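Local structure of glutathione transferase (Phanerochaete chrysosporium, 4F0C) at residues Glu143-Arg146 and Val147-Val150; Glu152-Leu155 and Ser156-Trp160. The protein is a Ure2p-type glutathione transferase that binds oxidized glutathione disulfide and probably conjugates or transfers glutathione in a wood-degrading fungus. One frame throughout, in Å; residues are numbered along the deposited sequence.

Contact 1. Residues Glu143-Arg146 and Val147-Val150; sequences EILR and VFGV
Two successive turns of helix 134-155, in the all-helical C-terminal domain of the glutathione transferase fold, meet here through Ile144 and Phe148 on one flank and Arg146 and Val150 on another. Four i to i+4 backbone hydrogen bonds join them, among them Phe148 N to Ile144 O at 2.9 Å. Ile144 CG2 lies over one face of the Phe148 ring, 4.0 Å from its centroid, in a CH-pi contact offset toward the rim. Phe148 CG stands anti to its carbonyl carbon (chi1 -78°), which swings the ring back along the helix toward Ile144. Phe197 meets this ring edge-to-face, and Ala180 of helix 174-184 packs on both side chains. On the other flank, Arg146 grips Glu143 side-on, with the carboxylate at the edge of the guanidinium. Arg146 NH2 reaches Glu143 OE2 at 3.0 Å in a salt bridge, and Arg146 NE reaches Glu143 OE1 at 3.2 Å. Arg146 NH2 also bonds Asn55 of the second subunit. Val150 CG2 comes alongside, 3.5 Å from Arg146 NH1. A methionine in place of Arg146 would probably leave the Glu143 carboxylate without its charged mate and Asn55 of the second subunit without this donor. The carboxylate sits in the guanidinium plane but is itself tilted against it; the two bonds probably limit the rotation of both groups, close to the bound glutathione disulfide.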
# COMPACT_ATOMS: atom_id res chain seq x y z
N GLU A 143 0.83 11.44 -12.34
CA GLU A 143 1.04 10.10 -11.76
C GLU A 143 -0.14 9.17 -12.07
O GLU A 143 0.04 7.98 -12.31
CB GLU A 143 1.26 10.17 -10.22
CG GLU A 143 1.58 8.80 -9.58
CD GLU A 143 2.94 8.19 -10.04
OE1 GLU A 143 3.68 8.85 -10.79
OE2 GLU A 143 3.24 7.04 -9.65
N ILE A 144 -1.35 9.71 -12.07
CA ILE A 144 -2.49 8.92 -12.53
C ILE A 144 -2.25 8.38 -13.95
O ILE A 144 -2.46 7.20 -14.20
CB ILE A 144 -3.81 9.75 -12.50
CG1 ILE A 144 -4.20 9.98 -11.03
CG2 ILE A 144 -4.88 9.06 -13.32
CD1 ILE A 144 -5.35 11.02 -10.83
N LEU A 145 -1.85 9.25 -14.87
CA LEU A 145 -1.59 8.82 -16.26
C LEU A 145 -0.46 7.81 -16.31
O LEU A 145 -0.47 6.89 -17.16
CB LEU A 145 -1.26 10.02 -17.16
CG LEU A 145 -2.31 11.14 -17.23
CD1 LEU A 145 -1.91 12.19 -18.28
CD2 LEU A 145 -3.66 10.50 -17.58
N ARG A 146 0.53 7.97 -15.43
CA ARG A 146 1.65 7.04 -15.41
C ARG A 146 1.15 5.64 -15.01
O ARG A 146 1.52 4.62 -15.63
CB ARG A 146 2.79 7.48 -14.47
CG ARG A 146 4.10 6.68 -14.70
CD ARG A 146 5.09 6.80 -13.50
NE ARG A 146 4.54 6.20 -12.29
CZ ARG A 146 4.59 4.90 -12.00
NH1 ARG A 146 5.18 4.03 -12.85
NH2 ARG A 146 4.05 4.47 -10.88
N VAL A 147 0.32 5.60 -13.97
CA VAL A 147 -0.24 4.34 -13.51
C VAL A 147 -1.12 3.72 -14.60
O VAL A 147 -1.06 2.51 -14.82
CB VAL A 147 -1.02 4.51 -12.18
CG1 VAL A 147 -1.91 3.27 -11.84
CG2 VAL A 147 -0.00 4.86 -11.03
N PHE A 148 -1.94 4.55 -15.25
CA PHE A 148 -2.70 4.08 -16.42
C PHE A 148 -1.77 3.46 -17.48
O PHE A 148 -2.09 2.41 -18.05
CB PHE A 148 -3.47 5.23 -17.08
CG PHE A 148 -4.73 5.63 -16.36
CD1 PHE A 148 -5.23 4.87 -15.30
CD2 PHE A 148 -5.43 6.77 -16.75
CE1 PHE A 148 -6.40 5.26 -14.65
CE2 PHE A 148 -6.60 7.16 -16.10
CZ PHE A 148 -7.08 6.41 -15.06
N GLY A 149 -0.64 4.10 -17.74
CA GLY A 149 0.36 3.59 -18.69
C GLY A 149 0.89 2.21 -18.27
O GLY A 149 1.04 1.29 -19.09
N VAL A 150 1.18 2.07 -16.99
CA VAL A 150 1.65 0.79 -16.45
C VAL A 150 0.59 -0.31 -16.67
O VAL A 150 0.89 -1.41 -17.18
CB VAL A 150 2.03 0.91 -14.95
CG1 VAL A 150 2.27 -0.50 -14.31
CG2 VAL A 150 3.27 1.83 -14.77

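Contact 2. Residues Glu152-Leu155 and Ser156-Trp160; sequences ESVL and SQRQW. With SO4 (sulfate ion), chain C.
The Arg158 guanidinium has Val154 CB over one face, 3.7 Å above its plane, while a sulfate ion and a water lie at its edge. Gln159 CG lies over one face of the Trp160 ring, offset toward the rim. The sulfate, probably from the crystallisation liquor, takes two bonds from Arg158. Arg158 NH2 gives a nearly straight bond to sulfate O4 at 2.7 Å (172°), and Arg158 NH1 reaches sulfate O3 at 2.8 Å. Trp105 and Gln104, together with Trp72 of the second subunit, also bond this ion. The edge water accepts from Arg158 NE at 2.9 Å and donates to Val154 O. Arg158 CG sits between the backbone N and the carbonyl carbon (chi1 64°), which lays the start of the chain against Val154 O, with CG at 3.3 Å. These residues form the C-terminal end of helix 134-155 and the loop that follows it. Ser156 N bonds Glu152 O at 3.1 Å, four residues back, and Ser156 OG adds a weak bond to the same oxygen. Gln157 N then turns to Val154 O, three residues back, at 3.0 Å, coming from above the carbonyl plane. A second water donates to both Ser153 O and Gln157 OE1. Leu155 CD2 packs 3.8 Å from Arg158 O, and Trp203 of helix 198-209 touches the Leu155 side chain. From that same helix, Arg202 NH1 bonds Leu155 O.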
# COMPACT_ATOMS: atom_id res chain seq x y z
N GLU A 152 -1.82 -0.27 -18.80
CA GLU A 152 -1.93 -0.46 -20.25
C GLU A 152 -0.88 -1.44 -20.78
O GLU A 152 -1.18 -2.30 -21.60
CB GLU A 152 -1.78 0.88 -20.97
CG GLU A 152 -1.97 0.81 -22.50
CD GLU A 152 -3.39 0.51 -22.92
OE1 GLU A 152 -4.33 0.80 -22.16
OE2 GLU A 152 -3.58 -0.02 -24.03
N SER A 153 0.35 -1.29 -20.28
CA SER A 153 1.48 -2.10 -20.74
C SER A 153 1.26 -3.59 -20.45
O SER A 153 1.77 -4.43 -21.20
CB SER A 153 2.81 -1.64 -20.13
OG SER A 153 2.93 -2.00 -18.74
N VAL A 154 0.51 -3.92 -19.41
CA VAL A 154 0.23 -5.34 -19.15
C VAL A 154 -1.12 -5.81 -19.70
O VAL A 154 -1.20 -6.92 -20.23
CB VAL A 154 0.39 -5.77 -17.63
CG1 VAL A 154 1.70 -5.26 -17.06
CG2 VAL A 154 -0.77 -5.29 -16.79
N LEU A 155 -2.16 -4.98 -19.60
CA LEU A 155 -3.51 -5.38 -20.04
C LEU A 155 -3.64 -5.48 -21.55
O LEU A 155 -4.63 -6.02 -22.07
CB LEU A 155 -4.57 -4.43 -19.46
CG LEU A 155 -4.66 -4.57 -17.92
CD1 LEU A 155 -5.46 -3.42 -17.35
CD2 LEU A 155 -5.31 -5.91 -17.56
N SER A 156 -2.67 -4.96 -22.30
CA SER A 156 -2.73 -5.16 -23.75
C SER A 156 -2.34 -6.60 -24.08
O SER A 156 -2.49 -7.03 -25.21
CB SER A 156 -1.78 -4.20 -24.48
OG SER A 156 -0.46 -4.37 -23.99
N GLN A 157 -1.83 -7.35 -23.11
CA GLN A 157 -1.36 -8.70 -23.37
C GLN A 157 -1.91 -9.70 -22.37
O GLN A 157 -1.52 -10.86 -22.40
CB GLN A 157 0.17 -8.72 -23.31
CG GLN A 157 0.80 -7.86 -24.39
CD GLN A 157 2.25 -8.16 -24.60
OE1 GLN A 157 3.00 -8.37 -23.64
NE2 GLN A 157 2.67 -8.18 -25.86
N ARG A 158 -2.77 -9.27 -21.47
CA ARG A 158 -3.45 -10.23 -20.59
C ARG A 158 -4.85 -9.71 -20.33
O ARG A 158 -5.06 -8.50 -20.31
CB ARG A 158 -2.71 -10.43 -19.24
CG ARG A 158 -2.65 -9.19 -18.36
CD ARG A 158 -1.81 -9.45 -17.07
NE ARG A 158 -0.36 -9.50 -17.36
CZ ARG A 158 0.59 -9.48 -16.42
NH1 ARG A 158 0.23 -9.41 -15.13
NH2 ARG A 158 1.89 -9.49 -16.75
N GLN A 159 -5.81 -10.63 -20.16
CA GLN A 159 -7.20 -10.24 -19.97
C GLN A 159 -7.42 -9.65 -18.58
O GLN A 159 -8.18 -8.68 -18.41
CB GLN A 159 -8.13 -11.45 -20.17
CG GLN A 159 -9.59 -11.05 -20.08
CD GLN A 159 -10.53 -12.15 -20.47
OE1 GLN A 159 -10.12 -13.31 -20.68
NE2 GLN A 159 -11.81 -11.80 -20.59
N TRP A 160 -6.78 -10.26 -17.59
CA TRP A 160 -6.93 -9.92 -16.16
C TRP A 160 -5.53 -9.91 -15.56
O TRP A 160 -4.61 -10.50 -16.11
CB TRP A 160 -7.75 -11.02 -15.44
CG TRP A 160 -9.12 -11.25 -16.00
CD1 TRP A 160 -9.57 -12.36 -16.66
CD2 TRP A 160 -10.23 -10.35 -15.93
NE1 TRP A 160 -10.90 -12.20 -17.01
CE2 TRP A 160 -11.33 -10.98 -16.58
CE3 TRP A 160 -10.40 -9.08 -15.39
CZ2 TRP A 160 -12.57 -10.36 -16.71
CZ3 TRP A 160 -11.66 -8.46 -15.53
CH2 TRP A 160 -12.72 -9.11 -16.16
S SO4 C . 3.47 -9.80 -13.32
O1 SO4 C . 4.10 -8.81 -12.43
O2 SO4 C . 4.04 -11.11 -13.10
O3 SO4 C . 2.04 -10.05 -13.05
O4 SO4 C . 3.65 -9.31 -14.66
O HOH W 1 2.79 -7.10 -20.74
O HOH W 2 1.06 -9.17 -19.84

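In the fold
Contact 1 comes first along the chain and contact 2 follows, with their centres 14 Å apart. Both use helix 134-155, contact 1 within its body and contact 2 at its C-terminal end and in the loop toward helix 168-172. All four segments belong to the C-terminal domain of the glutathione transferase family. Helix 96-126 packs against both. Helix 174-184 touches contact 1, and helix 198-209 touches contact 2. Each contact also reaches the partner chain: 143-150 meets Asn55 of the second subunit, and 152-160 meets Pro54 of the second subunit. One helix thus runs from the neighbourhood of the bound glutathione disulfide to a turn farther from the chain's centre, meeting the partner chain along the way.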